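Agap007691-pb (PDB 5C98) is of unknown function but belongs to the serpin family, many of whose members inhibit serine proteases. Local coordinates at residues Glu27-Cys32 and Cys39-Tyr44; Leu48-Phe53 and Val67-Pro72; Ala77-Gln82 and His118-Thr123; Leu307-Phe310 and Arg315-Leu318. All blocks are in the same frame, centred on the assembly; numbering follows the deposited sequence.

Contact 1 (Glu27-Cys32 and Cys39-Tyr44); sequences EYFKAC and CAVSPY
Tyr28, Phe29 and Cys32, at the C-terminal end of helix 15-32, pack on Cys39, Val41 and Pro43 where strand 39-41 passes into helix 43-51 in the serpin core. Helix and strand run roughly antiparallel, their axes 145° apart. Tyr28 carries its ring opposite the backbone N (chi1 -174°), which sends it toward Pro43. Pro43 CB lies over one face of the Tyr28 ring, and Pro43 CG comes 3.6 Å from Tyr28 CD1. In the sequence Ser42-Pro43 Ser42 is the N-cap of helix 43-51. Its OG caps His45 N and also bonds Leu367 O of strand 366-372. This Ser-Pro start of the helix is consistent with the serpin shutter region. Further along, Cys39 SG meets the Phe29 ring at its edge and in its plane, 3.7 Å from Phe29 CE1. This is a sulfur-aromatic contact. Val41 fills the middle. Its CG2 is 4.0 Å from Phe29 CD1, and its CG1 is 4.1 Å from Cys32 SG. The two cysteine sulfurs are 4.3 Å apart, Cys32 SG to Cys39 SG, far too long for a disulfide. Strand 366-372 pairs alongside, with backbone bonds joining Asn371 to Cys39 and Val369 to Val41.

Contact 2 (Leu48-Phe53 and Val67-Pro72); sequences LALSMF and VAFGLP
Leu50 and Ser51 of helix 43-51 face Phe69 and Leu71, at and just past the end of helix 59-69. The Leu50 side chain and the Phe69 side chain cross at about a right angle. Leu50 CG lies opposite the backbone N (chi1 -165°), which carries CD2 to the edge of the phenyl ring, near its plane and 4.0 Å from Phe69 CZ. One face of the same ring carries a methyl from its own helix. Ala68 CB stands 3.9 Å above the plane of the Phe69 ring, over its centre. Phe69 also meets Phe24 edge-to-face, so the ring is held among aromatic and aliphatic groups. Leu71 approaches Ser51 with both of its methyls. Leu71 CD1 and CD2 are each 3.5 Å from Ser51 OG, so the oxygen sits against the forked end of the leucine. Ser51 OG is not without a polar partner there. It bonds Arg47 O, one turn earlier in helix 43-51, which satisfies the hydroxyl in its apolar setting. Leu50 and Ser51 were each modelled in two conformers, so their distances hold for one copy and are less certain. No hydrogen bond joins the two segments. Gly70 leaves the helix with positive phi (71°), and the chain then turns to point Leu71 back at helix 43-51. Beyond it, Leu71 also lies on Phe65 and Tyr54. The arrangement is apolar packing between a helix and the exit of the next helix. Helix 43-51, the serpin helix B, lies behind the main sheet, where Ala49 touches Leu171 of strand 169-177.

Contact 3 (Ala77-Gln82 and His118-Thr123); sequences AAIEQQ and HRTFQT
Gln82 swings its CG anti to the backbone N (chi1 -167°), then bends at CB-CG (chi2 -79°). These two torsions bring its amide across the Phe121 ring, with the two planes 75° apart. Gln82 OE1 closes to 3.1 Å from Phe121 CD1. The amide ends are held on both sides by polar partners. Water 1 donates to Gln82 OE1 at 2.7 Å and accepts from Gln122 N. Water 2 accepts from Gln82 NE2 at 3.0 Å and donates to Gln122 O. Gln82 NE2 also bonds Leu48 O. Two acceptors at NE2 and a donor water at OE1 set which way round the amide lies. The same residue, Gln122, thus meets the glutamine through its backbone N and O, each time across a water. Lower on the helix, Ile79 packs at about a right angle against its neighbours. Its CG2 is 4.0 Å from Phe121 CE1 and 4.1 Å from Thr120 CG2. Thr120 OG1 bonds back to Arg115 O of helix 111-119. The contact therefore ties helix 75-89 to the chain that leaves helix 111-119 for strand 124-128, with Leu116 of that helix touching both Ile79 and Phe121.

Contact 4 (Leu307-Phe310 and Arg315-Leu318); sequences LHVF and RTRL
Leu307 and Thr316 form an isolated antiparallel beta bridge in the irregular chain between helix 300-303 and strand 320-328 of the serpin fold. It is a hydrogen-bonded pair and the only bridge between the two segments. The segments otherwise diverge, since their end-to-end directions are 112° apart. Leu307 N gives a bond to Thr316 O at 2.9 Å, with 150° at the hydrogen. The return bond, Thr316 N to Leu307 O, has the same length and is straighter, at 164°. Leu307 O also receives a CA-H contact from Arg315 CA at 3.2 Å. Around the bridge the side chains split into polar and apolar groups. On one flank the Arg315 chain runs extended from CG to NE, which carries its guanidinium alongside His308 CB. That carbon, His308 CB, lies over one face of the Arg315 guanidinium, 3.7 Å above its plane and toward the rim. Arg315 NH1 is bonded to Asp306 O, which helps to hold the group there. On the buried flank the Thr316 methyl, CG2, meets the edge of the Phe310 ring, 4.0 Å from Phe310 CE2. Val309 CG1 lies over one face of that ring. Leu307 CD1 packs 4.2 Å from Leu318 CB, and both leucines rest on Leu169 of strand 169-177. The loop is thus pressed onto the end of a main sheet strand. Arg317 points away and makes a salt bridge to Asp305. The Thr316 OG1 hydroxyl donates to Arg317 O at 2.9 Å, in the carbonyl plane and on a lone pair.

Contacts 1 and 2 share helix 43-51 and are buried, with no hydrogen bond between their segments. Contact 1 lies nearest the chain centre, about 7 Å from it, centre to centre. It holds the start of that helix, and contact 2 lies nearer its end. Contact 3 is partly buried and relies on two waters as well as apolar groups. Contact 4, the farthest from the chain centre yet largely buried, is a loop held by backbone bonds, with Arg315 on its exposed side. Contact 2 touches contacts 3 and 4: Leu48 O probably bonds Gln82 NE2 (3.0 Å), and Phe53 CD1 lies 3.8 Å from Leu307 CD1. Contacts 3 and 4 do not touch each other.

Contact 1 (Glu27-Cys32 and Cys39-Tyr44)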
loop_
_atom_site.group_PDB
_atom_site.type_symbol
_atom_site.label_atom_id
_atom_site.label_comp_id
_atom_site.label_asym_id
_atom_site.label_seq_id
_atom_site.Cartn_x
_atom_site.Cartn_y
_atom_site.Cartn_z
ATOM N N GLU A 27 -8.959 5.572 -6.588
ATOM C CA GLU A 27 -10.217 4.830 -6.624
ATOM C C GLU A 27 -10.192 3.661 -5.654
ATOM O O GLU A 27 -11.161 3.412 -4.932
ATOM C CB GLU A 27 -10.464 4.303 -8.036
ATOM C CG GLU A 27 -10.882 5.388 -9.027
ATOM C CD GLU A 27 -10.860 4.921 -10.462
ATOM O OE1 GLU A 27 -10.144 3.938 -10.776
ATOM O OE2 GLU A 27 -11.554 5.558 -11.287
ATOM N N TYR A 28 -9.088 2.923 -5.629
ATOM C CA TYR A 28 -8.963 1.797 -4.717
ATOM C C TYR A 28 -9.049 2.261 -3.268
ATOM O O TYR A 28 -9.725 1.642 -2.441
ATOM C CB TYR A 28 -7.617 1.140 -4.985
ATOM C CG TYR A 28 -7.334 -0.152 -4.248
ATOM C CD1 TYR A 28 -6.950 -0.163 -2.921
ATOM C CD2 TYR A 28 -7.371 -1.365 -4.918
ATOM C CE1 TYR A 28 -6.632 -1.342 -2.278
ATOM C CE2 TYR A 28 -7.066 -2.542 -4.274
ATOM C CZ TYR A 28 -6.705 -2.531 -2.977
ATOM O OH TYR A 28 -6.362 -3.712 -2.323
ATOM N N PHE A 29 -8.335 3.331 -2.936
ATOM C CA PHE A 29 -8.373 3.813 -1.558
ATOM C C PHE A 29 -9.779 4.234 -1.152
ATOM O O PHE A 29 -10.208 3.943 -0.036
ATOM C CB PHE A 29 -7.370 4.947 -1.338
ATOM C CG PHE A 29 -7.282 5.383 0.092
ATOM C CD1 PHE A 29 -6.969 4.473 1.082
ATOM C CD2 PHE A 29 -7.559 6.673 0.466
ATOM C CE1 PHE A 29 -6.915 4.849 2.405
ATOM C CE2 PHE A 29 -7.475 7.027 1.804
ATOM C CZ PHE A 29 -7.162 6.107 2.739
ATOM N N LYS A 30 -10.511 4.910 -2.039
ATOM C CA LYS A 30 -11.890 5.274 -1.724
ATOM C C LYS A 30 -12.733 4.045 -1.451
ATOM O O LYS A 30 -13.668 4.097 -0.647
ATOM C CB LYS A 30 -12.525 6.050 -2.890
ATOM C CG LYS A 30 -11.974 7.417 -3.023
ATOM C CD LYS A 30 -12.427 8.121 -4.294
ATOM C CE LYS A 30 -11.395 9.187 -4.613
ATOM N NZ LYS A 30 -11.946 10.159 -5.552
ATOM N N ALA A 31 -12.451 2.941 -2.134
ATOM C CA ALA A 31 -13.223 1.720 -1.942
ATOM C C ALA A 31 -12.876 1.010 -0.647
ATOM O O ALA A 31 -13.702 0.237 -0.152
ATOM C CB ALA A 31 -12.973 0.759 -3.110
ATOM N N CYS A 32 -11.685 1.216 -0.085
ATOM C CA CYS A 32 -11.373 0.556 1.180
ATOM C C CYS A 32 -11.342 1.479 2.394
ATOM O O CYS A 32 -11.372 0.976 3.523
ATOM C CB CYS A 32 -10.109 -0.306 1.080
ATOM S SG CYS A 32 -8.632 0.548 0.683
ATOM N N CYS A 39 -5.534 3.031 7.991
ATOM C CA CYS A 39 -5.350 2.253 6.775
ATOM C C CYS A 39 -4.030 2.642 6.144
ATOM O O CYS A 39 -3.622 3.800 6.216
ATOM C CB CYS A 39 -6.512 2.526 5.803
ATOM S SG CYS A 39 -6.387 1.634 4.243
ATOM N N ALA A 40 -3.352 1.655 5.556
ATOM C CA ALA A 40 -2.290 1.871 4.595
ATOM C C ALA A 40 -2.427 0.758 3.569
ATOM O O ALA A 40 -2.525 -0.421 3.939
ATOM C CB ALA A 40 -0.916 1.837 5.268
ATOM N N VAL A 41 -2.455 1.132 2.297
ATOM C CA VAL A 41 -2.525 0.193 1.184
ATOM C C VAL A 41 -1.553 0.627 0.091
ATOM O O VAL A 41 -1.169 1.794 -0.009
ATOM C CB VAL A 41 -3.952 0.039 0.604
ATOM C CG1 VAL A 41 -4.854 -0.685 1.602
ATOM C CG2 VAL A 41 -4.554 1.401 0.225
ATOM N N SER A 42 -1.173 -0.315 -0.773
ATOM C CA SER A 42 -0.375 -0.016 -1.957
ATOM C C SER A 42 -1.076 -0.613 -3.159
ATOM O O SER A 42 -0.802 -1.751 -3.555
ATOM C CB SER A 42 1.026 -0.595 -1.809
ATOM O OG SER A 42 1.752 -0.395 -2.990
ATOM N N PRO A 43 -1.999 0.125 -3.753
ATOM C CA PRO A 43 -2.627 -0.357 -4.991
ATOM C C PRO A 43 -1.610 -0.633 -6.080
ATOM O O PRO A 43 -1.817 -1.523 -6.910
ATOM C CB PRO A 43 -3.597 0.779 -5.337
ATOM C CG PRO A 43 -3.927 1.386 -3.955
ATOM C CD PRO A 43 -2.628 1.364 -3.260
ATOM N N TYR A 44 -0.535 0.139 -6.127
ATOM C CA TYR A 44 0.496 -0.095 -7.128
ATOM C C TYR A 44 1.056 -1.491 -6.982
ATOM O O TYR A 44 1.247 -2.189 -7.988
ATOM C CB TYR A 44 1.605 0.946 -6.980
ATOM C CG TYR A 44 2.674 0.970 -8.076
ATOM C CD1 TYR A 44 2.321 0.878 -9.414
ATOM C CD2 TYR A 44 3.999 1.178 -7.758
ATOM C CE1 TYR A 44 3.276 0.964 -10.410
ATOM C CE2 TYR A 44 4.968 1.254 -8.761
ATOM C CZ TYR A 44 4.584 1.148 -10.057
ATOM O OH TYR A 44 5.514 1.240 -11.068
#

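Contact 2 (Leu48-Phe53 and Val67-Pro72)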
loop_
_atom_site.group_PDB
_atom_site.type_symbol
_atom_site.label_atom_id
_atom_site.label_comp_id
_atom_site.label_asym_id
_atom_site.label_seq_id
_atom_site.Cartn_x
_atom_site.Cartn_y
_atom_site.Cartn_z
ATOM N N LEU A 48 1.123 -4.750 -9.402
ATOM C CA LEU A 48 2.348 -5.420 -9.824
ATOM C C LEU A 48 2.307 -6.898 -9.487
ATOM O O LEU A 48 2.739 -7.748 -10.295
ATOM C CB LEU A 48 3.573 -4.763 -9.192
ATOM C CG LEU A 48 3.863 -3.385 -9.773
ATOM C CD1 LEU A 48 4.907 -2.705 -8.925
ATOM C CD2 LEU A 48 4.340 -3.423 -11.237
ATOM N N ALA A 49 1.832 -7.225 -8.293
ATOM C CA ALA A 49 1.811 -8.622 -7.886
ATOM C C ALA A 49 0.791 -9.407 -8.707
ATOM O O ALA A 49 1.088 -10.485 -9.229
ATOM C CB ALA A 49 1.529 -8.751 -6.394
ATOM N N LEU A 50 -0.419 -8.884 -8.838
ATOM C CA LEU A 50 -1.435 -9.613 -9.567
ATOM C C LEU A 50 -1.065 -9.760 -11.039
ATOM O O LEU A 50 -1.432 -10.756 -11.675
ATOM C CB LEU A 50 -2.777 -8.909 -9.344
ATOM C CG LEU A 50 -4.056 -9.638 -9.698
ATOM C CD1 LEU A 50 -4.087 -11.047 -9.118
ATOM C CD2 LEU A 50 -5.244 -8.823 -9.217
ATOM N N SER A 51 -0.346 -8.797 -11.588
ATOM C CA SER A 51 0.052 -8.821 -12.990
ATOM C C SER A 51 0.890 -10.042 -13.331
ATOM O O SER A 51 0.974 -10.425 -14.506
ATOM C CB SER A 51 0.885 -7.574 -13.314
ATOM O OG SER A 51 0.075 -6.448 -13.540
ATOM N N MET A 52 1.572 -10.635 -12.342
ATOM C CA MET A 52 2.361 -11.842 -12.605
ATOM C C MET A 52 1.485 -12.950 -13.161
ATOM O O MET A 52 1.971 -13.814 -13.890
ATOM C CB MET A 52 3.057 -12.324 -11.326
ATOM C CG MET A 52 3.986 -11.314 -10.698
ATOM S SD MET A 52 5.037 -12.027 -9.420
ATOM C CE MET A 52 3.804 -12.417 -8.173
ATOM N N PHE A 53 0.198 -12.953 -12.819
ATOM C CA PHE A 53 -0.693 -13.990 -13.325
ATOM C C PHE A 53 -1.277 -13.666 -14.694
ATOM O O PHE A 53 -1.899 -14.534 -15.305
ATOM C CB PHE A 53 -1.810 -14.206 -12.303
ATOM C CG PHE A 53 -1.308 -14.734 -11.007
ATOM C CD1 PHE A 53 -1.182 -16.092 -10.822
ATOM C CD2 PHE A 53 -0.872 -13.876 -10.001
ATOM C CE1 PHE A 53 -0.690 -16.601 -9.632
ATOM C CE2 PHE A 53 -0.359 -14.386 -8.809
ATOM C CZ PHE A 53 -0.274 -15.747 -8.633
ATOM N N VAL A 67 -8.364 -3.653 -18.325
ATOM C CA VAL A 67 -9.207 -2.540 -17.890
ATOM C C VAL A 67 -8.683 -1.955 -16.586
ATOM O O VAL A 67 -8.493 -0.738 -16.455
ATOM C CB VAL A 67 -10.655 -3.026 -17.736
ATOM C CG1 VAL A 67 -11.537 -1.903 -17.192
ATOM C CG2 VAL A 67 -11.189 -3.496 -19.071
ATOM N N ALA A 68 -8.455 -2.813 -15.601
ATOM C CA ALA A 68 -8.121 -2.344 -14.259
ATOM C C ALA A 68 -6.773 -1.640 -14.223
ATOM O O ALA A 68 -6.616 -0.612 -13.552
ATOM C CB ALA A 68 -8.100 -3.528 -13.287
ATOM N N PHE A 69 -5.777 -2.208 -14.886
ATOM C CA PHE A 69 -4.390 -1.805 -14.734
ATOM C C PHE A 69 -3.774 -1.241 -16.007
ATOM O O PHE A 69 -2.634 -0.773 -15.962
ATOM C CB PHE A 69 -3.531 -3.016 -14.315
ATOM C CG PHE A 69 -4.041 -3.769 -13.100
ATOM C CD1 PHE A 69 -4.446 -3.094 -11.955
ATOM C CD2 PHE A 69 -4.100 -5.166 -13.114
ATOM C CE1 PHE A 69 -4.894 -3.795 -10.866
ATOM C CE2 PHE A 69 -4.577 -5.873 -12.050
ATOM C CZ PHE A 69 -4.960 -5.177 -10.894
ATOM N N GLY A 70 -4.461 -1.310 -17.144
ATOM C CA GLY A 70 -3.883 -0.852 -18.393
ATOM C C GLY A 70 -2.774 -1.729 -18.930
ATOM O O GLY A 70 -1.918 -1.243 -19.673
ATOM N N LEU A 71 -2.774 -3.015 -18.598
ATOM C CA LEU A 71 -1.706 -3.896 -19.054
ATOM C C LEU A 71 -1.695 -3.997 -20.580
ATOM O O LEU A 71 -2.762 -3.988 -21.214
ATOM C CB LEU A 71 -1.898 -5.292 -18.472
ATOM C CG LEU A 71 -1.904 -5.388 -16.965
ATOM C CD1 LEU A 71 -1.716 -6.846 -16.516
ATOM C CD2 LEU A 71 -0.830 -4.499 -16.306
ATOM N N PRO A 72 -0.515 -4.112 -21.196
ATOM C CA PRO A 72 -0.442 -4.300 -22.651
ATOM C C PRO A 72 -1.135 -5.576 -23.105
ATOM O O PRO A 72 -1.069 -6.615 -22.442
ATOM C CB PRO A 72 1.067 -4.383 -22.917
ATOM C CG PRO A 72 1.691 -3.637 -21.819
ATOM C CD PRO A 72 0.817 -3.880 -20.607
#

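Contact 3 (Ala77-Gln82 and His118-Thr123)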
loop_
_atom_site.group_PDB
_atom_site.type_symbol
_atom_site.label_atom_id
_atom_site.label_comp_id
_atom_site.label_asym_id
_atom_site.label_seq_id
_atom_site.Cartn_x
_atom_site.Cartn_y
_atom_site.Cartn_z
ATOM N N ALA A 77 5.334 -8.006 -23.693
ATOM C CA ALA A 77 5.633 -6.658 -23.225
ATOM C C ALA A 77 5.117 -6.430 -21.806
ATOM O O ALA A 77 5.747 -5.710 -21.023
ATOM C CB ALA A 77 5.017 -5.632 -24.170
ATOM N N ALA A 78 3.966 -7.007 -21.458
ATOM C CA ALA A 78 3.442 -6.875 -20.101
ATOM C C ALA A 78 4.379 -7.511 -19.088
ATOM O O ALA A 78 4.572 -6.974 -17.988
ATOM C CB ALA A 78 2.060 -7.515 -20.030
ATOM N N ILE A 79 4.960 -8.662 -19.433
ATOM C CA ILE A 79 5.911 -9.308 -18.527
ATOM C C ILE A 79 7.113 -8.402 -18.322
ATOM O O ILE A 79 7.544 -8.158 -17.191
ATOM C CB ILE A 79 6.319 -10.685 -19.090
ATOM C CG1 ILE A 79 5.144 -11.656 -18.979
ATOM C CG2 ILE A 79 7.539 -11.242 -18.361
ATOM C CD1 ILE A 79 5.340 -12.922 -19.797
ATOM N N GLU A 80 7.690 -7.907 -19.423
ATOM C CA GLU A 80 8.857 -7.034 -19.306
ATOM C C GLU A 80 8.525 -5.774 -18.516
ATOM O O GLU A 80 9.352 -5.288 -17.727
ATOM C CB GLU A 80 9.376 -6.669 -20.693
ATOM C CG GLU A 80 9.995 -7.855 -21.431
ATOM C CD GLU A 80 10.810 -7.457 -22.657
ATOM O OE1 GLU A 80 10.646 -6.323 -23.154
ATOM O OE2 GLU A 80 11.624 -8.284 -23.115
ATOM N N GLN A 81 7.328 -5.227 -18.720
ATOM C CA GLN A 81 6.914 -4.039 -17.976
ATOM C C GLN A 81 6.815 -4.349 -16.482
ATOM O O GLN A 81 7.292 -3.579 -15.639
ATOM C CB GLN A 81 5.582 -3.529 -18.525
ATOM C CG GLN A 81 4.956 -2.355 -17.758
ATOM C CD GLN A 81 3.499 -2.091 -18.158
ATOM O OE1 GLN A 81 2.574 -2.660 -17.599
ATOM N NE2 GLN A 81 3.311 -1.242 -19.153
ATOM N N GLN A 82 6.189 -5.466 -16.131
ATOM C CA GLN A 82 6.068 -5.813 -14.723
ATOM C C GLN A 82 7.452 -5.907 -14.096
ATOM O O GLN A 82 7.682 -5.383 -13.004
ATOM C CB GLN A 82 5.314 -7.133 -14.574
ATOM C CG GLN A 82 4.856 -7.452 -13.158
ATOM C CD GLN A 82 5.944 -7.997 -12.258
ATOM O OE1 GLN A 82 7.025 -8.375 -12.706
ATOM N NE2 GLN A 82 5.644 -8.078 -10.990
ATOM N N HIS A 118 9.406 -18.977 -11.060
ATOM C CA HIS A 118 10.669 -19.395 -10.457
ATOM C C HIS A 118 11.870 -18.745 -11.098
ATOM O O HIS A 118 12.909 -18.616 -10.442
ATOM C CB HIS A 118 10.862 -20.912 -10.539
ATOM C CG HIS A 118 9.842 -21.696 -9.782
ATOM N ND1 HIS A 118 9.640 -23.044 -9.991
ATOM C CD2 HIS A 118 8.980 -21.335 -8.806
ATOM C CE1 HIS A 118 8.682 -23.472 -9.188
ATOM N NE2 HIS A 118 8.264 -22.453 -8.460
ATOM N N ARG A 119 11.769 -18.366 -12.377
ATOM C CA ARG A 119 12.934 -17.959 -13.147
ATOM C C ARG A 119 12.773 -16.642 -13.896
ATOM O O ARG A 119 13.688 -16.268 -14.630
ATOM C CB ARG A 119 13.370 -19.082 -14.125
ATOM C CG ARG A 119 13.433 -20.481 -13.459
ATOM C CD ARG A 119 14.027 -21.596 -14.354
ATOM N NE ARG A 119 13.291 -21.777 -15.602
ATOM C CZ ARG A 119 12.295 -22.641 -15.791
ATOM N NH1 ARG A 119 11.883 -23.438 -14.815
ATOM N NH2 ARG A 119 11.710 -22.713 -16.979
ATOM N N THR A 120 11.655 -15.922 -13.732
ATOM C CA THR A 120 11.448 -14.646 -14.418
ATOM C C THR A 120 11.085 -13.536 -13.429
ATOM O O THR A 120 11.815 -12.550 -13.292
ATOM C CB THR A 120 10.346 -14.756 -15.484
ATOM O OG1 THR A 120 10.586 -15.899 -16.316
ATOM C CG2 THR A 120 10.314 -13.516 -16.337
ATOM N N PHE A 121 9.954 -13.673 -12.744
ATOM C CA PHE A 121 9.481 -12.613 -11.866
ATOM C C PHE A 121 10.251 -12.612 -10.553
ATOM O O PHE A 121 10.734 -13.646 -10.088
ATOM C CB PHE A 121 7.995 -12.810 -11.555
ATOM C CG PHE A 121 7.085 -12.575 -12.719
ATOM C CD1 PHE A 121 7.165 -11.405 -13.487
ATOM C CD2 PHE A 121 6.138 -13.518 -13.042
ATOM C CE1 PHE A 121 6.295 -11.215 -14.563
ATOM C CE2 PHE A 121 5.287 -13.322 -14.091
ATOM C CZ PHE A 121 5.354 -12.176 -14.838
ATOM N N GLN A 122 10.355 -11.424 -9.963
ATOM C CA GLN A 122 10.935 -11.199 -8.638
ATOM C C GLN A 122 9.836 -11.503 -7.633
ATOM O O GLN A 122 9.017 -10.648 -7.289
ATOM C CB GLN A 122 11.402 -9.751 -8.587
ATOM C CG GLN A 122 11.967 -9.165 -7.350
ATOM C CD GLN A 122 12.338 -7.692 -7.600
ATOM O OE1 GLN A 122 12.489 -7.243 -8.758
ATOM N NE2 GLN A 122 12.470 -6.935 -6.525
ATOM N N THR A 123 9.794 -12.761 -7.204
ATOM C CA THR A 123 8.790 -13.253 -6.279
ATOM C C THR A 123 9.327 -14.547 -5.689
ATOM O O THR A 123 10.370 -15.058 -6.100
ATOM C CB THR A 123 7.423 -13.446 -6.971
ATOM O OG1 THR A 123 6.413 -13.637 -5.977
ATOM C CG2 THR A 123 7.410 -14.634 -7.920
HETATM O O HOH W 1 9.255 -9.087 -11.313
HETATM O O HOH W 2 7.716 -8.840 -8.921
#

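Contact 4 (Leu307-Phe310 and Arg315-Leu318)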
loop_
_atom_site.group_PDB
_atom_site.type_symbol
_atom_site.label_atom_id
_atom_site.label_comp_id
_atom_site.label_asym_id
_atom_site.label_seq_id
_atom_site.Cartn_x
_atom_site.Cartn_y
_atom_site.Cartn_z
ATOM N N LEU A 307 -6.948 -19.160 -14.394
ATOM C CA LEU A 307 -5.481 -19.128 -14.375
ATOM C C LEU A 307 -4.883 -20.506 -14.596
ATOM O O LEU A 307 -5.244 -21.475 -13.913
ATOM C CB LEU A 307 -4.957 -18.595 -13.046
ATOM C CG LEU A 307 -5.524 -17.243 -12.626
ATOM C CD1 LEU A 307 -4.938 -16.746 -11.307
ATOM C CD2 LEU A 307 -5.307 -16.216 -13.723
ATOM N N HIS A 308 -3.942 -20.579 -15.525
ATOM C CA HIS A 308 -3.252 -21.830 -15.836
ATOM C C HIS A 308 -1.998 -21.915 -14.984
ATOM O O HIS A 308 -0.948 -21.388 -15.331
ATOM C CB HIS A 308 -2.910 -21.907 -17.313
ATOM C CG HIS A 308 -2.281 -23.199 -17.712
ATOM N ND1 HIS A 308 -1.458 -23.312 -18.807
ATOM C CD2 HIS A 308 -2.351 -24.433 -17.161
ATOM C CE1 HIS A 308 -1.041 -24.559 -18.912
ATOM N NE2 HIS A 308 -1.569 -25.260 -17.926
ATOM N N VAL A 309 -2.125 -22.579 -13.836
ATOM C CA VAL A 309 -1.038 -22.725 -12.882
ATOM C C VAL A 309 -0.535 -24.158 -12.818
ATOM O O VAL A 309 0.672 -24.387 -12.707
ATOM C CB VAL A 309 -1.515 -22.272 -11.498
ATOM C CG1 VAL A 309 -0.477 -22.585 -10.413
ATOM C CG2 VAL A 309 -1.868 -20.804 -11.547
ATOM N N PHE A 310 -1.444 -25.123 -12.871
ATOM C CA PHE A 310 -1.124 -26.519 -12.607
ATOM C C PHE A 310 -1.061 -27.365 -13.876
ATOM O O PHE A 310 -1.637 -27.048 -14.918
ATOM C CB PHE A 310 -2.159 -27.076 -11.639
ATOM C CG PHE A 310 -2.176 -26.353 -10.326
ATOM C CD1 PHE A 310 -1.138 -26.524 -9.435
ATOM C CD2 PHE A 310 -3.176 -25.450 -10.005
ATOM C CE1 PHE A 310 -1.098 -25.847 -8.247
ATOM C CE2 PHE A 310 -3.143 -24.777 -8.810
ATOM C CZ PHE A 310 -2.103 -24.973 -7.932
ATOM N N ARG A 315 -7.739 -24.980 -15.070
ATOM C CA ARG A 315 -7.537 -23.596 -14.666
ATOM C C ARG A 315 -8.176 -23.338 -13.308
ATOM O O ARG A 315 -9.200 -23.927 -12.957
ATOM C CB ARG A 315 -8.147 -22.644 -15.699
ATOM C CG ARG A 315 -7.318 -22.459 -16.938
ATOM C CD ARG A 315 -7.986 -21.554 -17.962
ATOM N NE ARG A 315 -7.256 -21.617 -19.205
ATOM C CZ ARG A 315 -6.216 -20.857 -19.532
ATOM N NH1 ARG A 315 -5.799 -19.877 -18.717
ATOM N NH2 ARG A 315 -5.607 -21.089 -20.678
ATOM N N THR A 316 -7.557 -22.446 -12.542
ATOM C CA THR A 316 -7.991 -22.157 -11.186
ATOM C C THR A 316 -8.171 -20.658 -11.001
ATOM O O THR A 316 -7.504 -19.845 -11.639
ATOM C CB THR A 316 -6.997 -22.676 -10.115
ATOM O OG1 THR A 316 -7.490 -22.354 -8.802
ATOM C CG2 THR A 316 -5.625 -22.062 -10.270
ATOM N N ARG A 317 -9.085 -20.293 -10.109
ATOM C CA ARG A 317 -9.171 -18.921 -9.646
ATOM C C ARG A 317 -8.082 -18.664 -8.615
ATOM O O ARG A 317 -7.476 -19.586 -8.064
ATOM C CB ARG A 317 -10.528 -18.668 -8.993
ATOM C CG ARG A 317 -10.744 -19.521 -7.745
ATOM C CD ARG A 317 -12.188 -19.502 -7.270
ATOM N NE ARG A 317 -13.067 -20.174 -8.222
ATOM C CZ ARG A 317 -14.390 -20.032 -8.244
ATOM N NH1 ARG A 317 -14.988 -19.222 -7.375
ATOM N NH2 ARG A 317 -15.118 -20.692 -9.144
ATOM N N LEU A 318 -7.830 -17.389 -8.368
ATOM C CA LEU A 318 -6.991 -16.996 -7.252
ATOM C C LEU A 318 -7.852 -17.047 -6.004
ATOM O O LEU A 318 -8.874 -16.362 -5.931
ATOM C CB LEU A 318 -6.451 -15.601 -7.508
ATOM C CG LEU A 318 -5.518 -15.024 -6.453
ATOM C CD1 LEU A 318 -4.367 -15.968 -6.132
ATOM C CD2 LEU A 318 -5.014 -13.637 -6.920
#